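Local coordinates for protein lytic chitin monooxygenase (Enterococcus faecalis, PDB 4ALS) that cleaves crystalline alpha- and beta-chitin oxidatively with a copper ion, working in synergy with a chitinase to depolymerise the polymer, at residues G19-N24 / R65-N70; T83-T88 / P124-K129; I95-W100 / T136-Y141. One frame throughout, in Å; residues are numbered along the deposited sequence.

Contact 1 (G19-N24 / R65-N70); sequences GNLNTN and RWHKTN
The amide of Asn-22 stands across the indole of Trp-66 at about a right angle, the two planes 73° apart, with Asn-22 CG at the ring edge 3.5 Å from Trp-66 CE3. From there the amide reaches over to the neighbouring backbone: Asn-22 OD1 accepts the N-H of His-67 at 2.8 Å, almost straight at 177°, in the carbonyl plane and on a lone pair. Its other end is used as well, since ND2 bonds to the carbonyl of Arg-10 and to a water that also donates to His-67 O, so both ends of this buried amide are satisfied and its flip is fixed. Leu-21 comes over one face of the His-67 imidazole, CD1 lying 3.8 Å from the ring centroid in a CH-pi contact. His-67 CG is anti to the backbone N (chi1 -178°), which turns that face to the leucine. The contact ties the long loop between helix 10-13 and strand 36-38 to the chain entering strand 69-71, beside the beta-sandwich core of an LPMO of family AA10; Phe-13 of the helix meets the His-67 ring edge-to-face. Arg-65 lays its CG over the centre of the Trp-66 ring, and a bend at chi2 brings the guanidinium back along the indole, where Trp-66 CZ3 lies over one of its faces. Arg-65 NH2 then donates to Thr-23 O at 2.8 Å, in the guanidinium plane but tilted from that of the carbonyl. Glu-60 takes part twice, its carboxylate in a salt bridge with Arg-65 NE and its carbonyl O accepting from Trp-66 NE1.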
loop_
_atom_site.group_PDB
_atom_site.type_symbol
_atom_site.label_atom_id
_atom_site.label_comp_id
_atom_site.label_asym_id
_atom_site.label_seq_id
_atom_site.Cartn_x
_atom_site.Cartn_y
_atom_site.Cartn_z
ATOM N N GLY A 19 0.515 15.414 -4.823
ATOM C CA GLY A 19 -0.294 16.220 -5.736
ATOM C C GLY A 19 -1.741 16.404 -5.330
ATOM O O GLY A 19 -2.535 16.938 -6.107
ATOM N N ASN A 20 -2.105 15.985 -4.116
ATOM C CA ASN A 20 -3.519 16.015 -3.702
ATOM C C ASN A 20 -4.429 15.354 -4.747
ATOM O O ASN A 20 -5.521 15.846 -5.035
ATOM C CB ASN A 20 -3.991 17.459 -3.436
ATOM C CG ASN A 20 -3.213 18.128 -2.317
ATOM O OD1 ASN A 20 -3.440 17.864 -1.138
ATOM N ND2 ASN A 20 -2.309 19.000 -2.681
ATOM N N LEU A 21 -3.966 14.232 -5.296
ATOM C CA LEU A 21 -4.706 13.494 -6.309
ATOM C C LEU A 21 -5.876 12.699 -5.725
ATOM O O LEU A 21 -6.759 12.260 -6.468
ATOM C CB LEU A 21 -3.756 12.604 -7.143
ATOM C CG LEU A 21 -2.714 13.376 -7.964
ATOM C CD1 LEU A 21 -1.819 12.442 -8.761
ATOM C CD2 LEU A 21 -3.408 14.352 -8.897
ATOM N N ASN A 22 -5.841 12.506 -4.402
ATOM C CA ASN A 22 -6.980 12.009 -3.621
ATOM C C ASN A 22 -7.387 13.076 -2.632
ATOM O O ASN A 22 -6.536 13.666 -1.958
ATOM C CB ASN A 22 -6.631 10.713 -2.873
ATOM C CG ASN A 22 -6.466 9.525 -3.808
ATOM O OD1 ASN A 22 -7.084 9.465 -4.878
ATOM N ND2 ASN A 22 -5.640 8.561 -3.399
ATOM N N THR A 23 -8.683 13.345 -2.561
ATOM C CA THR A 23 -9.209 14.303 -1.595
ATOM C C THR A 23 -9.828 13.547 -0.423
ATOM O O THR A 23 -10.129 12.347 -0.537
ATOM C CB THR A 23 -10.282 15.238 -2.219
ATOM O OG1 THR A 23 -11.534 14.553 -2.291
ATOM C CG2 THR A 23 -9.881 15.700 -3.632
ATOM N N ASN A 24 -10.024 14.249 0.691
ATOM C CA ASN A 24 -10.765 13.725 1.855
ATOM C C ASN A 24 -10.191 12.411 2.372
ATOM O O ASN A 24 -10.850 11.370 2.379
ATOM C CB ASN A 24 -12.257 13.625 1.530
ATOM C CG ASN A 24 -12.887 14.987 1.328
ATOM O OD1 ASN A 24 -13.349 15.624 2.289
ATOM N ND2 ASN A 24 -12.916 15.447 0.079
ATOM N N ARG A 65 -13.483 6.122 -6.926
ATOM C CA ARG A 65 -13.154 7.001 -5.800
ATOM C C ARG A 65 -11.704 7.487 -5.789
ATOM O O ARG A 65 -11.436 8.651 -5.457
ATOM C CB ARG A 65 -13.469 6.323 -4.460
ATOM C CG ARG A 65 -13.129 7.173 -3.241
ATOM C CD ARG A 65 -13.924 8.465 -3.117
ATOM N NE ARG A 65 -13.526 9.093 -1.861
ATOM C CZ ARG A 65 -12.628 10.066 -1.756
ATOM N NH1 ARG A 65 -12.059 10.572 -2.852
ATOM N NH2 ARG A 65 -12.298 10.524 -0.541
ATOM N N TRP A 66 -10.776 6.604 -6.157
ATOM C CA TRP A 66 -9.342 6.877 -5.973
ATOM C C TRP A 66 -8.589 7.058 -7.258
ATOM O O TRP A 66 -8.908 6.444 -8.283
ATOM C CB TRP A 66 -8.698 5.760 -5.153
ATOM C CG TRP A 66 -9.412 5.515 -3.859
ATOM C CD1 TRP A 66 -10.087 4.357 -3.469
ATOM C CD2 TRP A 66 -9.568 6.448 -2.746
ATOM N NE1 TRP A 66 -10.620 4.510 -2.220
ATOM C CE2 TRP A 66 -10.360 5.739 -1.730
ATOM C CE3 TRP A 66 -9.150 7.754 -2.491
ATOM C CZ2 TRP A 66 -10.696 6.329 -0.520
ATOM C CZ3 TRP A 66 -9.497 8.336 -1.264
ATOM C CH2 TRP A 66 -10.263 7.632 -0.304
ATOM N N HIS A 67 -7.561 7.903 -7.197
ATOM C CA HIS A 67 -6.648 8.077 -8.329
ATOM C C HIS A 67 -5.800 6.838 -8.569
ATOM O O HIS A 67 -5.213 6.283 -7.640
ATOM C CB HIS A 67 -5.756 9.287 -8.084
ATOM C CG HIS A 67 -4.812 9.563 -9.214
ATOM N ND1 HIS A 67 -5.148 10.348 -10.249
ATOM C CD2 HIS A 67 -3.530 9.092 -9.474
ATOM C CE1 HIS A 67 -4.129 10.386 -11.132
ATOM N NE2 HIS A 67 -3.144 9.613 -10.666
ATOM N N LYS A 68 -5.727 6.384 -9.820
ATOM C CA LYS A 68 -4.888 5.235 -10.188
ATOM C C LYS A 68 -3.649 5.662 -10.955
ATOM O O LYS A 68 -3.709 6.568 -11.800
ATOM C CB LYS A 68 -5.663 4.254 -11.075
ATOM C CG LYS A 68 -6.789 3.512 -10.372
ATOM C CD LYS A 68 -8.100 4.225 -10.586
ATOM C CE LYS A 68 -9.256 3.530 -9.895
ATOM N NZ LYS A 68 -10.334 4.556 -9.807
ATOM N N THR A 69 -2.540 4.976 -10.706
ATOM C CA THR A 69 -1.381 5.091 -11.588
ATOM C C THR A 69 -1.522 4.070 -12.711
ATOM O O THR A 69 -1.791 2.894 -12.449
ATOM C CB THR A 69 -0.061 4.805 -10.849
ATOM O OG1 THR A 69 0.102 5.741 -9.790
ATOM C CG2 THR A 69 1.137 4.960 -11.782
ATOM N N ASN A 70 -1.346 4.514 -13.956
ATOM C CA ASN A 70 -1.312 3.601 -15.096
ATOM C C ASN A 70 -0.000 2.820 -15.103
ATOM O O ASN A 70 1.086 3.415 -15.071
ATOM C CB ASN A 70 -1.461 4.369 -16.418
ATOM C CG ASN A 70 -2.824 5.028 -16.591
ATOM O OD1 ASN A 70 -2.926 6.087 -17.234
ATOM N ND2 ASN A 70 -3.869 4.409 -16.085
HETATM O O HOH W 1 -5.118 6.199 -4.916
HETATM O O HOH W 2 -10.405 12.323 -4.527
#

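Contact 2 (T83-T88 / P124-K129); sequences TAQHRT and PNKVVK. With CU (copper (II) ion), chain B.
Pro-124 meets the copper-binding loop with its ring and its carbonyl. Its CD lies 3.2 Å from His-86 O and 3.3 Å from Thr-88 OG1, so the proline ring is set against two oxygens that are themselves joined: Thr-88 OG1 donates to His-86 O at 2.9 Å. The torsion that sets OG1 anti to the carbonyl carbon (chi1 -64°) places it near His-86 O, and the indole N-H of Trp-148 donates to the same hydroxyl oxygen. Pro-124 O is turned toward Gln-85. There Gln-85 NE2 donates at 2.8 Å in a nearly straight bond (174°) that lies in both the amide and the carbonyl planes and uses a lone pair. Asn-125 follows with its CB directed away from the loop; its ND2 gives a hydrogen bond to a water that Gln-85 NE2 reaches only weakly. Lys-126 crosses the glutamine at about a right angle, its CG 3.5 Å from Gln-85 OE1, so the Gln-85 side chain lies between the proline carbonyl and the aliphatic part of the lysine. In the conformer described, one of two modelled, bends at chi3 and chi4 curl the lysine end back to Leu-82 O, its strongest polar partner, and to a water that makes a weak bond with Thr-83 O. Beyond this point the chain enters strand 127-134, which pairs with strand 74-82. His-86, whose CB is directed away from the 124-129 segment, binds copper through NE2 at 1.9 Å, with Ala-84 O over one face of its imidazole. His-1 also binds the ion, its amino terminus included, completing the histidine brace characteristic of lytic polysaccharide monooxygenases.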
loop_
_atom_site.group_PDB
_atom_site.type_symbol
_atom_site.label_atom_id
_atom_site.label_comp_id
_atom_site.label_asym_id
_atom_site.label_seq_id
_atom_site.Cartn_x
_atom_site.Cartn_y
_atom_site.Cartn_z
ATOM N N THR A 83 10.182 8.202 6.627
ATOM C CA THR A 83 10.432 9.412 7.427
ATOM C C THR A 83 11.113 9.070 8.743
ATOM O O THR A 83 11.779 9.920 9.339
ATOM C CB THR A 83 9.142 10.208 7.706
ATOM O OG1 THR A 83 8.269 9.434 8.549
ATOM C CG2 THR A 83 8.438 10.561 6.411
ATOM N N ALA A 84 10.943 7.829 9.190
ATOM C CA ALA A 84 11.636 7.287 10.368
ATOM C C ALA A 84 12.063 5.868 10.022
ATOM O O ALA A 84 11.230 4.957 9.899
ATOM C CB ALA A 84 10.748 7.313 11.615
ATOM N N GLN A 85 13.367 5.692 9.814
ATOM C CA GLN A 85 13.920 4.379 9.508
ATOM C C GLN A 85 13.821 3.458 10.715
ATOM O O GLN A 85 14.036 3.889 11.853
ATOM C CB GLN A 85 15.384 4.503 9.088
ATOM C CG GLN A 85 15.626 5.301 7.820
ATOM C CD GLN A 85 17.014 5.899 7.815
ATOM O OE1 GLN A 85 17.231 7.002 8.331
ATOM N NE2 GLN A 85 17.958 5.184 7.227
ATOM N N HIS A 86 13.461 2.199 10.475
ATOM C CA HIS A 86 13.454 1.205 11.544
ATOM C C HIS A 86 14.054 -0.068 11.037
ATOM O O HIS A 86 13.915 -0.402 9.859
ATOM C CB HIS A 86 12.026 0.885 12.013
ATOM C CG HIS A 86 11.213 2.089 12.452
ATOM N ND1 HIS A 86 11.599 2.913 13.457
ATOM C CD2 HIS A 86 9.976 2.551 12.017
ATOM C CE1 HIS A 86 10.659 3.868 13.637
ATOM N NE2 HIS A 86 9.662 3.640 12.761
ATOM N N ARG A 87 14.714 -0.792 11.941
ATOM C CA ARG A 87 15.168 -2.153 11.685
ATOM C C ARG A 87 14.003 -2.938 11.075
ATOM O O ARG A 87 12.861 -2.843 11.554
ATOM C CB ARG A 87 15.611 -2.777 13.007
ATOM C CG ARG A 87 16.534 -3.971 12.877
ATOM C CD ARG A 87 17.216 -4.235 14.210
ATOM N NE ARG A 87 17.868 -5.536 14.245
ATOM C CZ ARG A 87 18.451 -6.043 15.327
ATOM N NH1 ARG A 87 18.470 -5.348 16.461
ATOM N NH2 ARG A 87 19.025 -7.242 15.276
ATOM N N THR A 88 14.281 -3.708 10.024
ATOM C CA THR A 88 13.203 -4.289 9.204
ATOM C C THR A 88 13.254 -5.808 9.109
ATOM O O THR A 88 14.327 -6.380 8.860
ATOM C CB THR A 88 13.291 -3.692 7.785
ATOM O OG1 THR A 88 13.038 -2.288 7.852
ATOM C CG2 THR A 88 12.288 -4.331 6.822
ATOM N N PRO A 124 17.042 -0.070 6.804
ATOM C CA PRO A 124 17.104 0.394 5.418
ATOM C C PRO A 124 17.408 1.886 5.290
ATOM O O PRO A 124 17.267 2.656 6.256
ATOM C CB PRO A 124 15.704 0.075 4.869
ATOM C CG PRO A 124 14.822 0.048 6.067
ATOM C CD PRO A 124 15.666 -0.377 7.232
ATOM N N ASN A 125 17.811 2.283 4.091
ATOM C CA ASN A 125 17.952 3.688 3.752
ATOM C C ASN A 125 16.584 4.369 3.739
ATOM O O ASN A 125 15.548 3.697 3.772
ATOM C CB ASN A 125 18.632 3.829 2.389
ATOM C CG ASN A 125 19.975 3.126 2.337
ATOM O OD1 ASN A 125 20.234 2.314 1.447
ATOM N ND2 ASN A 125 20.826 3.414 3.309
ATOM N N LYS A 126 16.591 5.696 3.703
ATOM C CA LYS A 126 15.367 6.500 3.673
ATOM C C LYS A 126 14.560 6.318 2.381
ATOM O O LYS A 126 13.355 6.561 2.354
ATOM C CB LYS A 126 15.702 7.978 3.879
ATOM C CG LYS A 126 16.262 8.301 5.256
ATOM C CD LYS A 126 16.414 9.800 5.452
ATOM C CE LYS A 126 15.056 10.468 5.625
ATOM N NZ LYS A 126 14.234 9.874 6.713
ATOM N N VAL A 127 15.232 5.904 1.308
ATOM C CA VAL A 127 14.556 5.590 0.052
ATOM C C VAL A 127 14.846 4.123 -0.231
ATOM O O VAL A 127 16.011 3.712 -0.282
ATOM C CB VAL A 127 15.033 6.506 -1.101
ATOM C CG1 VAL A 127 14.449 6.063 -2.435
ATOM C CG2 VAL A 127 14.655 7.955 -0.817
ATOM N N VAL A 128 13.789 3.323 -0.366
ATOM C CA VAL A 128 13.935 1.876 -0.603
ATOM C C VAL A 128 13.297 1.558 -1.952
ATOM O O VAL A 128 12.115 1.851 -2.183
ATOM C CB VAL A 128 13.271 1.028 0.504
ATOM C CG1 VAL A 128 13.334 -0.464 0.172
ATOM C CG2 VAL A 128 13.934 1.305 1.853
ATOM N N LYS A 129 14.086 0.957 -2.835
ATOM C CA LYS A 129 13.647 0.651 -4.193
ATOM C C LYS A 129 13.621 -0.862 -4.368
ATOM O O LYS A 129 14.632 -1.536 -4.145
ATOM C CB LYS A 129 14.598 1.298 -5.211
ATOM C CG LYS A 129 14.757 2.803 -5.063
ATOM C CD LYS A 129 15.958 3.297 -5.854
ATOM C CE LYS A 129 16.153 4.792 -5.689
ATOM N NZ LYS A 129 17.290 5.259 -6.524
HETATM CU CU CU B . 8.124 4.767 12.426
HETATM O O HOH W 3 15.065 10.964 9.259
HETATM O O HOH W 4 20.883 4.368 5.796
#

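Contact 3 (I95-W100 / T136-Y141)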
loop_
_atom_site.group_PDB
_atom_site.type_symbol
_atom_site.label_atom_id
_atom_site.label_comp_id
_atom_site.label_asym_id
_atom_site.label_seq_id
_atom_site.Cartn_x
_atom_site.Cartn_y
_atom_site.Cartn_z
ATOM N N ILE A 95 -1.691 -8.432 -4.374
ATOM C CA ILE A 95 -2.529 -7.733 -5.345
ATOM C C ILE A 95 -3.877 -8.444 -5.477
ATOM O O ILE A 95 -3.974 -9.675 -5.393
ATOM C CB ILE A 95 -1.827 -7.560 -6.715
ATOM C CG1 ILE A 95 -2.556 -6.515 -7.575
ATOM C CG2 ILE A 95 -1.703 -8.895 -7.462
ATOM C CD1 ILE A 95 -1.812 -6.176 -8.855
ATOM N N THR A 96 -4.921 -7.650 -5.685
ATOM C CA THR A 96 -6.252 -8.198 -5.935
ATOM C C THR A 96 -6.258 -9.200 -7.089
ATOM O O THR A 96 -5.506 -9.061 -8.051
ATOM C CB THR A 96 -7.241 -7.071 -6.238
ATOM O OG1 THR A 96 -6.638 -6.134 -7.130
ATOM C CG2 THR A 96 -7.612 -6.327 -4.964
ATOM N N LYS A 97 -7.090 -10.230 -6.945
ATOM C CA LYS A 97 -7.242 -11.280 -7.951
ATOM C C LYS A 97 -8.027 -10.790 -9.164
ATOM O O LYS A 97 -8.875 -9.885 -9.059
ATOM C CB LYS A 97 -7.969 -12.480 -7.336
ATOM C CG LYS A 97 -7.201 -13.143 -6.204
ATOM C CD LYS A 97 -8.041 -14.197 -5.514
ATOM C CE LYS A 97 -7.373 -14.653 -4.232
ATOM N NZ LYS A 97 -8.176 -15.636 -3.438
ATOM N N ASN A 98 -7.753 -11.386 -10.323
ATOM C CA ASN A 98 -8.640 -11.192 -11.455
ATOM C C ASN A 98 -10.081 -11.527 -11.053
ATOM O O ASN A 98 -10.340 -12.545 -10.412
ATOM C CB ASN A 98 -8.198 -12.071 -12.620
ATOM C CG ASN A 98 -9.078 -11.884 -13.827
ATOM O OD1 ASN A 98 -9.298 -10.754 -14.263
ATOM N ND2 ASN A 98 -9.643 -12.973 -14.334
ATOM N N GLY A 99 -11.015 -10.659 -11.421
ATOM C CA GLY A 99 -12.417 -10.856 -11.050
ATOM C C GLY A 99 -12.890 -10.199 -9.768
ATOM O O GLY A 99 -14.076 -10.268 -9.456
ATOM N N TRP A 100 -11.990 -9.562 -9.016
ATOM C CA TRP A 100 -12.396 -8.915 -7.762
ATOM C C TRP A 100 -13.397 -7.799 -8.000
ATOM O O TRP A 100 -13.564 -7.335 -9.135
ATOM C CB TRP A 100 -11.170 -8.391 -7.016
ATOM C CG TRP A 100 -10.632 -7.074 -7.540
ATOM C CD1 TRP A 100 -10.002 -6.833 -8.758
ATOM C CD2 TRP A 100 -10.683 -5.771 -6.865
ATOM N NE1 TRP A 100 -9.658 -5.509 -8.878
ATOM C CE2 TRP A 100 -10.039 -4.816 -7.771
ATOM C CE3 TRP A 100 -11.181 -5.318 -5.638
ATOM C CZ2 TRP A 100 -9.907 -3.467 -7.453
ATOM C CZ3 TRP A 100 -11.030 -3.960 -5.324
ATOM C CH2 TRP A 100 -10.401 -3.062 -6.207
ATOM N N THR A 136 0.246 -11.545 -15.193
ATOM C CA THR A 136 -0.331 -11.158 -16.471
ATOM C C THR A 136 -1.816 -11.469 -16.627
ATOM O O THR A 136 -2.381 -11.200 -17.696
ATOM C CB THR A 136 0.446 -11.801 -17.631
ATOM O OG1 THR A 136 0.535 -13.215 -17.394
ATOM C CG2 THR A 136 1.863 -11.207 -17.726
ATOM N N ASP A 137 -2.448 -12.015 -15.589
ATOM C CA ASP A 137 -3.907 -12.164 -15.573
ATOM C C ASP A 137 -4.631 -10.961 -14.954
ATOM O O ASP A 137 -5.859 -10.987 -14.810
ATOM C CB ASP A 137 -4.355 -13.462 -14.892
ATOM C CG ASP A 137 -3.904 -13.574 -13.450
ATOM O OD1 ASP A 137 -3.060 -12.788 -12.983
ATOM O OD2 ASP A 137 -4.421 -14.485 -12.784
ATOM N N ARG A 138 -3.880 -9.926 -14.593
ATOM C CA ARG A 138 -4.482 -8.704 -14.063
ATOM C C ARG A 138 -4.564 -7.650 -15.147
ATOM O O ARG A 138 -3.562 -7.360 -15.832
ATOM C CB ARG A 138 -3.653 -8.153 -12.908
ATOM C CG ARG A 138 -4.017 -8.658 -11.524
ATOM C CD ARG A 138 -3.904 -10.162 -11.344
ATOM N NE ARG A 138 -3.986 -10.533 -9.933
ATOM C CZ ARG A 138 -3.504 -11.650 -9.406
ATOM N NH1 ARG A 138 -2.876 -12.550 -10.165
ATOM N NH2 ARG A 138 -3.618 -11.852 -8.093
ATOM N N LYS A 139 -5.763 -7.083 -15.289
ATOM C CA LYS A 139 -5.974 -5.946 -16.178
ATOM C C LYS A 139 -6.975 -5.008 -15.526
ATOM O O LYS A 139 -7.813 -5.423 -14.708
ATOM C CB LYS A 139 -6.464 -6.400 -17.563
ATOM C CG LYS A 139 -6.421 -5.341 -18.670
ATOM C CD LYS A 139 -6.822 -5.953 -20.007
ATOM C CE LYS A 139 -7.018 -4.904 -21.092
ATOM N NZ LYS A 139 -8.035 -3.867 -20.752
ATOM N N GLY A 140 -6.855 -3.728 -15.857
ATOM C CA GLY A 140 -7.764 -2.735 -15.307
ATOM C C GLY A 140 -7.428 -2.375 -13.876
ATOM O O GLY A 140 -6.274 -2.489 -13.454
ATOM N N TYR A 141 -8.429 -1.897 -13.155
ATOM C CA TYR A 141 -8.208 -1.437 -11.781
ATOM C C TYR A 141 -7.916 -2.586 -10.825
ATOM O O TYR A 141 -8.724 -3.505 -10.662
ATOM C CB TYR A 141 -9.423 -0.644 -11.317
ATOM C CG TYR A 141 -9.408 -0.144 -9.889
ATOM C CD1 TYR A 141 -8.211 0.192 -9.229
ATOM C CD2 TYR A 141 -10.618 0.035 -9.207
ATOM C CE1 TYR A 141 -8.239 0.662 -7.923
ATOM C CE2 TYR A 141 -10.650 0.515 -7.912
ATOM C CZ TYR A 141 -9.457 0.835 -7.284
ATOM O OH TYR A 141 -9.495 1.319 -5.991
HETATM O O HOH W 5 -5.997 -13.750 -10.479
HETATM O O HOH W 6 -8.202 -8.311 -14.104
#
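At the edge of the beta-sandwich, the end of strand 88-96 and the type II turn Lys-97 to Trp-100 lie against the loop leading from strand 127-134 into strand 142-150. Two groups of the loop carry the contact, the guanidinium of Arg-138 and the ring of Tyr-141. Arg-138 NE donates to Thr-96 O at 2.8 Å and 166°, in the guanidinium plane, while NH2 adds weak bonds to the same oxygen and to Ile-95 O. The bend at chi2 (60°) folds the arginine back against the strand end, with Ile-95 CG2 over one face of the guanidinium, 3.6 Å from NH2, and Asn-98 N over the opposite face. NH1 forms a salt bridge with Asp-137 OD1, met on the syn side, and NH2 also pairs with Asp-112 of strand 111-120. Such a set of partners fixes the plane of this buried group, and the two carboxylates would favour its positive charge. Two waters bridge the turn to the loop, one between Asn-98 N and Asp-137 OD2, the other between Asn-98 OD1 and Lys-139 N. Further along, Trp-100 NE1 donates to Tyr-141 O at 2.8 Å, in the ring plane and the carbonyl plane alike. The same indole turns the edge of its six-membered ring onto the face of Tyr-141 in a T-shaped pair, centroids 5.3 Å apart and planes at 67°. Tyr-141 OH is held beyond the contact by Asp-162 and Gln-61. A loop arginine on the strand end and an aromatic pair at the close of the turn thus join neighbouring strand ends of the immunoglobulin-like sandwich found in LPMOs.

How the contacts relate
Contact 2 alone holds part of the copper site; its centre lies about 25 Å from that of contact 1 and about 29 Å from that of contact 3, and contacts 2 and 3 sit on opposite sides of the chain's centre. Contacts 1 and 3 touch: Lys-68 CE packs 3.6 Å from Tyr-141 CD1, in a cation-pi pair, and Trp-66 CD1 is 4.0 Å from Tyr-141 OH. Both also reach the mixed sheet, where Asp-162 of strand 155-165 meets Trp-66, Lys-68 and Tyr-141. Along the chain, contact 1 closes before the others open, whereas the segments of contacts 2 and 3 alternate, strands 88-96 and 127-134 each running from the copper end toward the far end.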